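Local coordinates for protein putative glucoamylase (Bacteroides uniformis, PDB 4GL3) that probably hydrolyses glycosidic bonds in glucose-containing saccharides, as a putative glucoamylase related to the six-hairpin glycosidases, at residues Phe251-Tyr256 with Ile333-Glu338; Ile384-Glu389 with Gly394-Leu399. All coordinates share one frame; numbering follows the deposited sequence.

Contact 1 of 2, residues Phe251-Tyr256 with Ile333-Glu338; sequences FTHYSY and IPYAPE
The backbones of Thr-252 and Tyr-335 stand well apart, their CA atoms 9.2 Å from each other, and the long tyrosine side chain spans the gap. Tyr-335 OH donates a hydrogen bond to Thr-252 O at 2.7 Å; the carbonyl oxygen lies in the plane of the phenol ring at its edge, and the C=O...OH angle of 165° makes this nearly an end-on approach. The threonine and tyrosine side chains run past one another, pointing opposite ways, with Thr-252 CB and OG1 each 3.7 Å from Tyr-335 CE2. A chi1 of 70° sets OG1 between the backbone N and the carbonyl carbon; its hydrogen-bond partner is Leu-249 O. Segment 251-256 forms no regular helix or strand, and 333-338 leads into helix 337-349 with Ala-336 at its N-cap; the buried Tyr-335 side chain also touches Met-275 of helix 271-288 and Met-387 of helix 378-393, a helix-rich setting consistent with the alpha/alpha barrel of six-hairpin glycosidases. A phenylalanine in place of Tyr-335 would probably leave the buried Thr-252 carbonyl without its hydroxyl donor. Tyr-256 CB also touches Tyr-335 OH, at 3.6 Å, while its own hydroxyl bonds to His-197 ND1.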
ATOM      1  N   PHE A 251      -0.131  -1.109  -8.085  1.00 23.29           N
ATOM      2  CA  PHE A 251      -1.413  -1.785  -8.045  1.00 27.11           C
ATOM      3  C   PHE A 251      -1.294  -3.230  -7.460  1.00 28.92           C
ATOM      4  O   PHE A 251      -2.262  -3.737  -6.918  1.00 27.66           O
ATOM      5  CB  PHE A 251      -2.059  -1.876  -9.437  1.00 28.56           C
ATOM      6  CG  PHE A 251      -2.535  -0.547 -10.048  1.00 28.77           C
ATOM      7  CD1 PHE A 251      -2.456   0.661  -9.373  1.00 26.53           C
ATOM      8  CD2 PHE A 251      -3.070  -0.550 -11.350  1.00 27.21           C
ATOM      9  CE1 PHE A 251      -2.917   1.837  -9.961  1.00 23.49           C
ATOM     10  CE2 PHE A 251      -3.522   0.607 -11.940  1.00 30.15           C
ATOM     11  CZ  PHE A 251      -3.477   1.801 -11.227  1.00 27.41           C
ATOM     12  N   THR A 252      -0.118  -3.861  -7.550  1.00 26.75           N
ATOM     13  CA  THR A 252       0.104  -5.221  -6.964  1.00 26.36           C
ATOM     14  C   THR A 252       0.582  -5.172  -5.512  1.00 26.18           C
ATOM     15  O   THR A 252       0.863  -6.217  -4.922  1.00 27.37           O
ATOM     16  CB  THR A 252       1.119  -6.028  -7.795  1.00 28.82           C
ATOM     17  OG1 THR A 252       2.433  -5.457  -7.626  1.00 26.67           O
ATOM     18  CG2 THR A 252       0.686  -6.028  -9.272  1.00 28.72           C
ATOM     19  N   HIS A 253       0.654  -3.963  -4.928  1.00 23.20           N
ATOM     20  CA  HIS A 253       1.182  -3.781  -3.595  1.00 25.51           C
ATOM     21  C   HIS A 253       0.149  -3.318  -2.553  1.00 28.12           C
ATOM     22  O   HIS A 253       0.064  -3.889  -1.506  1.00 27.49           O
ATOM     23  CB  HIS A 253       2.357  -2.775  -3.573  1.00 25.79           C
ATOM     24  CG  HIS A 253       3.440  -3.105  -4.527  1.00 28.33           C
ATOM     25  ND1 HIS A 253       4.224  -2.133  -5.104  1.00 26.66           N
ATOM     26  CD2 HIS A 253       3.810  -4.286  -5.079  1.00 27.87           C
ATOM     27  CE1 HIS A 253       5.061  -2.714  -5.956  1.00 34.50           C
ATOM     28  NE2 HIS A 253       4.843  -4.020  -5.947  1.00 28.41           N
ATOM     29  N   TYR A 254      -0.573  -2.234  -2.786  1.00 24.13           N
ATOM     30  CA  TYR A 254      -1.245  -1.582  -1.638  1.00 23.23           C
ATOM     31  C   TYR A 254      -2.356  -2.409  -0.934  1.00 24.70           C
ATOM     32  O   TYR A 254      -2.464  -2.384   0.283  1.00 23.94           O
ATOM     33  CB  TYR A 254      -1.794  -0.188  -2.004  1.00 26.06           C
ATOM     34  CG  TYR A 254      -0.817   0.912  -2.324  1.00 22.18           C
ATOM     35  CD1 TYR A 254       0.549   0.704  -2.338  1.00 25.81           C
ATOM     36  CD2 TYR A 254      -1.288   2.196  -2.626  1.00 25.16           C
ATOM     37  CE1 TYR A 254       1.428   1.728  -2.675  1.00 23.75           C
ATOM     38  CE2 TYR A 254      -0.430   3.216  -2.949  1.00 26.73           C
ATOM     39  CZ  TYR A 254       0.939   2.988  -2.970  1.00 25.35           C
ATOM     40  OH  TYR A 254       1.821   4.010  -3.329  1.00 23.28           O
ATOM     41  N   SER A 255      -3.191  -3.082  -1.708  1.00 23.76           N
ATOM     42  CA  SER A 255      -4.245  -3.951  -1.186  1.00 26.17           C
ATOM     43  C   SER A 255      -3.725  -5.329  -0.765  1.00 28.08           C
ATOM     44  O   SER A 255      -4.443  -6.033  -0.063  1.00 30.53           O
ATOM     45  CB  SER A 255      -5.391  -4.136  -2.245  1.00 27.09           C
ATOM     46  OG  SER A 255      -6.106  -2.924  -2.512  1.00 23.24           O
ATOM     47  N   TYR A 256      -2.481  -5.675  -1.136  1.00 24.13           N
ATOM     48  CA  TYR A 256      -1.919  -7.036  -0.986  1.00 27.02           C
ATOM     49  C   TYR A 256      -0.773  -7.085   0.025  1.00 26.95           C
ATOM     50  O   TYR A 256       0.113  -7.959   0.037  1.00 30.55           O
ATOM     51  CB  TYR A 256      -1.515  -7.587  -2.354  1.00 26.56           C
ATOM     52  CG  TYR A 256      -2.671  -7.433  -3.296  1.00 26.79           C
ATOM     53  CD1 TYR A 256      -3.819  -8.223  -3.153  1.00 27.92           C
ATOM     54  CD2 TYR A 256      -2.679  -6.436  -4.267  1.00 27.14           C
ATOM     55  CE1 TYR A 256      -4.919  -8.068  -3.990  1.00 29.31           C
ATOM     56  CE2 TYR A 256      -3.777  -6.254  -5.101  1.00 30.39           C
ATOM     57  CZ  TYR A 256      -4.903  -7.052  -4.947  1.00 33.93           C
ATOM     58  OH  TYR A 256      -5.990  -6.859  -5.763  1.00 28.92           O
ATOM     59  N   ILE A 333       8.852  -8.285  -4.713  1.00 29.81           N
ATOM     60  CA  ILE A 333       9.705  -9.411  -4.301  1.00 30.85           C
ATOM     61  C   ILE A 333       8.958 -10.749  -4.081  1.00 31.14           C
ATOM     62  O   ILE A 333       9.441 -11.758  -4.552  1.00 32.84           O
ATOM     63  CB  ILE A 333      10.659  -9.048  -3.102  1.00 29.58           C
ATOM     64  CG1 ILE A 333      11.694 -10.178  -2.832  1.00 34.40           C
ATOM     65  CG2 ILE A 333       9.876  -8.636  -1.856  1.00 27.19           C
ATOM     66  CD1 ILE A 333      12.957  -9.706  -2.099  1.00 33.77           C
ATOM     67  N   PRO A 334       7.757 -10.765  -3.456  1.00 30.42           N
ATOM     68  CA  PRO A 334       7.191 -12.107  -3.342  1.00 31.46           C
ATOM     69  C   PRO A 334       6.706 -12.654  -4.659  1.00 33.92           C
ATOM     70  O   PRO A 334       6.468 -13.819  -4.767  1.00 35.37           O
ATOM     71  CB  PRO A 334       6.022 -11.944  -2.401  1.00 32.45           C
ATOM     72  CG  PRO A 334       5.717 -10.478  -2.368  1.00 35.74           C
ATOM     73  CD  PRO A 334       6.933  -9.738  -2.799  1.00 31.31           C
ATOM     74  N   TYR A 335       6.564 -11.810  -5.660  1.00 31.44           N
ATOM     75  CA  TYR A 335       6.018 -12.258  -6.934  1.00 34.35           C
ATOM     76  C   TYR A 335       7.092 -12.697  -7.917  1.00 34.51           C
ATOM     77  O   TYR A 335       6.821 -13.551  -8.734  1.00 35.62           O
ATOM     78  CB  TYR A 335       5.173 -11.165  -7.557  1.00 32.05           C
ATOM     79  CG  TYR A 335       4.171 -10.538  -6.637  1.00 29.95           C
ATOM     80  CD1 TYR A 335       3.379 -11.315  -5.810  1.00 31.09           C
ATOM     81  CD2 TYR A 335       3.964  -9.148  -6.635  1.00 30.97           C
ATOM     82  CE1 TYR A 335       2.423 -10.744  -4.984  1.00 31.53           C
ATOM     83  CE2 TYR A 335       2.996  -8.574  -5.806  1.00 31.23           C
ATOM     84  CZ  TYR A 335       2.233  -9.381  -4.990  1.00 29.21           C
ATOM     85  OH  TYR A 335       1.245  -8.841  -4.213  1.00 28.68           O
ATOM     86  N   ALA A 336       8.293 -12.124  -7.846  1.00 37.12           N
ATOM     87  CA  ALA A 336       9.397 -12.514  -8.730  1.00 38.96           C
ATOM     88  C   ALA A 336      10.693 -12.312  -7.962  1.00 38.88           C
ATOM     89  O   ALA A 336      11.461 -11.374  -8.246  1.00 36.82           O
ATOM     90  CB  ALA A 336       9.378 -11.689 -10.008  1.00 37.06           C
ATOM     91  N   PRO A 337      10.946 -13.181  -6.965  1.00 37.05           N
ATOM     92  CA  PRO A 337      12.006 -12.835  -5.992  1.00 37.34           C
ATOM     93  C   PRO A 337      13.417 -12.667  -6.566  1.00 36.71           C
ATOM     94  O   PRO A 337      14.144 -11.732  -6.188  1.00 37.12           O
ATOM     95  CB  PRO A 337      11.925 -13.950  -4.930  1.00 40.33           C
ATOM     96  CG  PRO A 337      11.012 -14.998  -5.469  1.00 39.61           C
ATOM     97  CD  PRO A 337      10.200 -14.399  -6.591  1.00 38.09           C
ATOM     98  N   GLU A 338      13.802 -13.533  -7.489  1.00 36.76           N
ATOM     99  CA  GLU A 338      15.150 -13.466  -8.065  1.00 44.97           C
ATOM    100  C   GLU A 338      15.343 -12.165  -8.841  1.00 44.67           C
ATOM    101  O   GLU A 338      16.417 -11.535  -8.777  1.00 39.92           O
ATOM    102  CB  GLU A 338      15.419 -14.667  -8.991  1.00 49.84           C
ATOM    103  CG  GLU A 338      15.381 -16.029  -8.296  1.00 64.45           C
ATOM    104  CD  GLU A 338      13.973 -16.651  -8.098  1.00 80.75           C
ATOM    105  OE1 GLU A 338      12.898 -16.064  -8.462  1.00 64.82           O
ATOM    106  OE2 GLU A 338      13.946 -17.773  -7.542  1.00 86.37           O
TER

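Contact 2 of 2, residues Ile384-Glu389 with Gly394-Leu399; sequences IIVMIE and GLIWKL
Val-386 and Ile-396 meet with their side chains crossed at about a right angle, CG1 of the valine 3.8 Å from CG1 of the isoleucine. The short helical segments themselves are turned by 81°, with axes 9.4 Å apart at closest approach, so the chain bends sharply between them. Gly-394 marks the bend: with its positive phi it is the first residue to leave helical geometry, and it is at once the N-cap of the next helix. A weak hydrogen bond from Gly-394 N to Glu-389 O, 3.4 Å long with an N-H...O angle of 131°, spans this corner.

The side chain of Glu-389 sets out from CB toward the second segment. CG, anti to the backbone N at chi1 -169°, rests 3.8 Å from Leu-395 CB and also reaches Leu-395 CD2. Beyond CG the chain turns, and CD carries the two carboxylate oxygens to polar partners: OE1 forms a salt bridge with Arg-70 NE and a hydrogen bond with Gln-23 NE2, while OE2 bonds to Thr-393 OG1. These three partners restrict its rotation.

A further apolar contact brings Met-387 CE, a selenomethionine methyl, to 4.4 Å from Trp-397 CZ2. Around this elbow between helices 378-393 and 395-401, helix 54-69 packs Met-62 on both Val-386 and Ile-396, and helix 15-27 supplies Gln-23.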
ATOM      1  N   ILE A 384       8.085  -1.460   0.628  1.00 27.15           N
ATOM      2  CA  ILE A 384       9.403  -2.068   0.577  1.00 28.06           C
ATOM      3  C   ILE A 384       9.620  -2.870   1.848  1.00 28.84           C
ATOM      4  O   ILE A 384      10.011  -4.036   1.757  1.00 28.25           O
ATOM      5  CB  ILE A 384      10.526  -1.036   0.379  1.00 29.46           C
ATOM      6  CG1 ILE A 384      10.402  -0.373  -0.997  1.00 23.64           C
ATOM      7  CG2 ILE A 384      11.901  -1.690   0.561  1.00 29.29           C
ATOM      8  CD1 ILE A 384      11.310   0.866  -1.157  1.00 23.31           C
ATOM      9  N   ILE A 385       9.323  -2.286   3.011  1.00 24.59           N
ATOM     10  CA  ILE A 385       9.553  -2.975   4.295  1.00 26.05           C
ATOM     11  C   ILE A 385       8.632  -4.184   4.370  1.00 27.49           C
ATOM     12  O   ILE A 385       9.052  -5.300   4.682  1.00 33.04           O
ATOM     13  CB  ILE A 385       9.257  -2.093   5.544  1.00 29.59           C
ATOM     14  CG1 ILE A 385      10.118  -0.856   5.590  1.00 33.23           C
ATOM     15  CG2 ILE A 385       9.507  -2.888   6.846  1.00 28.03           C
ATOM     16  CD1 ILE A 385       9.607   0.213   6.548  1.00 28.93           C
ATOM     17  N   VAL A 386       7.347  -3.954   4.109  1.00 27.27           N
ATOM     18  CA  VAL A 386       6.326  -4.950   4.389  1.00 23.89           C
ATOM     19  C   VAL A 386       6.315  -6.100   3.401  1.00 26.81           C
ATOM     20  O   VAL A 386       6.104  -7.233   3.789  1.00 29.23           O
ATOM     21  CB  VAL A 386       4.903  -4.286   4.491  1.00 23.98           C
ATOM     22  CG1 VAL A 386       3.821  -5.359   4.596  1.00 23.98           C
ATOM     23  CG2 VAL A 386       4.849  -3.358   5.693  1.00 24.70           C
HETATM   24  N   MSE A 387       6.530  -5.834   2.115  1.00 29.23           N
HETATM   25  CA  MSE A 387       6.477  -6.908   1.109  1.00 27.65           C
HETATM   26  C   MSE A 387       7.736  -7.746   1.175  1.00 28.14           C
HETATM   27  O   MSE A 387       7.673  -8.946   0.960  1.00 29.28           O
HETATM   28  CB  MSE A 387       6.235  -6.358  -0.317  1.00 26.53           C
HETATM   29  CG  MSE A 387       4.877  -5.651  -0.481  1.00 27.57           C
HETATM   30 SE   MSE A 387       3.334  -6.800  -0.181  0.75 27.66          SE
HETATM   31  CE  MSE A 387       3.067  -7.608  -1.917  1.00 31.83           C
ATOM     32  N   ILE A 388       8.870  -7.144   1.548  1.00 27.76           N
ATOM     33  CA  ILE A 388      10.062  -7.928   1.837  1.00 28.56           C
ATOM     34  C   ILE A 388       9.700  -8.883   2.954  1.00 33.06           C
ATOM     35  O   ILE A 388       9.967 -10.087   2.855  1.00 33.81           O
ATOM     36  CB  ILE A 388      11.312  -7.081   2.203  1.00 29.32           C
ATOM     37  CG1 ILE A 388      11.877  -6.383   0.944  1.00 31.54           C
ATOM     38  CG2 ILE A 388      12.396  -7.943   2.900  1.00 25.45           C
ATOM     39  CD1 ILE A 388      12.907  -5.291   1.252  1.00 30.78           C
ATOM     40  N   GLU A 389       9.045  -8.396   4.003  1.00 29.42           N
ATOM     41  CA  GLU A 389       8.745  -9.328   5.086  1.00 31.33           C
ATOM     42  C   GLU A 389       7.757 -10.447   4.660  1.00 29.81           C
ATOM     43  O   GLU A 389       7.923 -11.609   5.064  1.00 34.37           O
ATOM     44  CB  GLU A 389       8.177  -8.609   6.327  1.00 27.55           C
ATOM     45  CG  GLU A 389       8.112  -9.495   7.550  1.00 31.05           C
ATOM     46  CD  GLU A 389       9.484 -10.040   7.921  1.00 34.83           C
ATOM     47  OE1 GLU A 389      10.445  -9.239   7.821  1.00 30.66           O
ATOM     48  OE2 GLU A 389       9.585 -11.233   8.309  1.00 34.38           O
ATOM     49  N   GLY A 394       5.873 -14.293   5.430  1.00 33.29           N
ATOM     50  CA  GLY A 394       4.425 -14.141   5.312  1.00 32.33           C
ATOM     51  C   GLY A 394       3.763 -13.470   6.521  1.00 34.19           C
ATOM     52  O   GLY A 394       2.553 -13.577   6.680  1.00 34.92           O
ATOM     53  N   LEU A 395       4.551 -12.756   7.341  1.00 33.28           N
ATOM     54  CA  LEU A 395       4.116 -12.164   8.599  1.00 35.47           C
ATOM     55  C   LEU A 395       2.810 -11.378   8.509  1.00 30.59           C
ATOM     56  O   LEU A 395       1.867 -11.681   9.264  1.00 32.79           O
ATOM     57  CB  LEU A 395       5.190 -11.220   9.173  1.00 34.72           C
ATOM     58  CG  LEU A 395       4.835 -10.564  10.516  1.00 32.50           C
ATOM     59  CD1 LEU A 395       4.735 -11.623  11.650  1.00 32.66           C
ATOM     60  CD2 LEU A 395       5.879  -9.506  10.895  1.00 30.47           C
ATOM     61  N   ILE A 396       2.735 -10.369   7.631  1.00 27.56           N
ATOM     62  CA  ILE A 396       1.568  -9.462   7.662  1.00 29.52           C
ATOM     63  C   ILE A 396       0.344 -10.132   7.027  1.00 30.45           C
ATOM     64  O   ILE A 396      -0.777  -9.991   7.512  1.00 27.89           O
ATOM     65  CB  ILE A 396       1.887  -8.094   7.017  1.00 28.60           C
ATOM     66  CG1 ILE A 396       3.072  -7.419   7.736  1.00 31.41           C
ATOM     67  CG2 ILE A 396       0.659  -7.183   7.000  1.00 32.16           C
ATOM     68  CD1 ILE A 396       2.982  -7.324   9.245  1.00 29.91           C
ATOM     69  N   TRP A 397       0.585 -10.889   5.954  1.00 29.00           N
ATOM     70  CA  TRP A 397      -0.425 -11.768   5.374  1.00 30.92           C
ATOM     71  C   TRP A 397      -1.066 -12.702   6.388  1.00 32.38           C
ATOM     72  O   TRP A 397      -2.270 -12.792   6.474  1.00 31.39           O
ATOM     73  CB  TRP A 397       0.191 -12.644   4.295  1.00 32.92           C
ATOM     74  CG  TRP A 397       0.492 -11.939   3.017  1.00 29.02           C
ATOM     75  CD1 TRP A 397      -0.115 -10.827   2.517  1.00 32.38           C
ATOM     76  CD2 TRP A 397       1.449 -12.353   2.028  1.00 28.74           C
ATOM     77  NE1 TRP A 397       0.437 -10.487   1.308  1.00 28.09           N
ATOM     78  CE2 TRP A 397       1.378 -11.429   0.968  1.00 29.43           C
ATOM     79  CE3 TRP A 397       2.377 -13.387   1.961  1.00 31.51           C
ATOM     80  CZ2 TRP A 397       2.194 -11.527  -0.174  1.00 31.48           C
ATOM     81  CZ3 TRP A 397       3.174 -13.497   0.826  1.00 32.40           C
ATOM     82  CH2 TRP A 397       3.074 -12.563  -0.224  1.00 32.68           C
ATOM     83  N   LYS A 398      -0.285 -13.399   7.178  1.00 33.73           N
ATOM     84  CA  LYS A 398      -0.897 -14.305   8.165  1.00 38.35           C
ATOM     85  C   LYS A 398      -1.768 -13.559   9.171  1.00 33.23           C
ATOM     86  O   LYS A 398      -2.829 -14.037   9.531  1.00 30.91           O
ATOM     87  CB  LYS A 398       0.144 -15.140   8.907  1.00 40.90           C
ATOM     88  CG  LYS A 398       0.833 -16.179   8.034  1.00 58.49           C
ATOM     89  CD  LYS A 398       1.852 -17.004   8.852  1.00 68.18           C
ATOM     90  CE  LYS A 398       3.129 -17.293   8.078  1.00 66.32           C
ATOM     91  NZ  LYS A 398       2.941 -18.277   6.975  1.00 71.78           N
ATOM     92  N   LEU A 399      -1.322 -12.397   9.626  1.00 29.79           N
ATOM     93  CA  LEU A 399      -2.084 -11.646  10.618  1.00 28.75           C
ATOM     94  C   LEU A 399      -3.438 -11.199  10.033  1.00 28.62           C
ATOM     95  O   LEU A 399      -4.506 -11.463  10.613  1.00 31.01           O
ATOM     96  CB  LEU A 399      -1.255 -10.440  11.113  1.00 26.64           C
ATOM     97  CG  LEU A 399      -0.037 -10.818  11.946  1.00 28.12           C
ATOM     98  CD1 LEU A 399       0.922  -9.653  12.002  1.00 27.36           C
ATOM     99  CD2 LEU A 399      -0.432 -11.335  13.338  1.00 30.56           C
TER

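In the fold
Followed from the N terminus, the chain first reaches the loop 251-256, beyond strand 235-239. Contact 1 closes a long excursion of 76 residues, which includes helices 271-288 and 326-331, when 333-338 comes back to that loop. Contact 2 opens later and is far more local, with four helical residues between its segments. The two are in series, neither nested nor crossed, yet their centres are about 10 Å apart and they touch. Trp-397 NE1 lies 2.8 Å from Tyr-256 O, a probable hydrogen bond, and Ile-333 CG2 packs 3.6 Å from Met-387 O. Loop 251-256 is thereby tied both to the approach to helix 337-349 and to the corner joining helices 378-393 and 395-401.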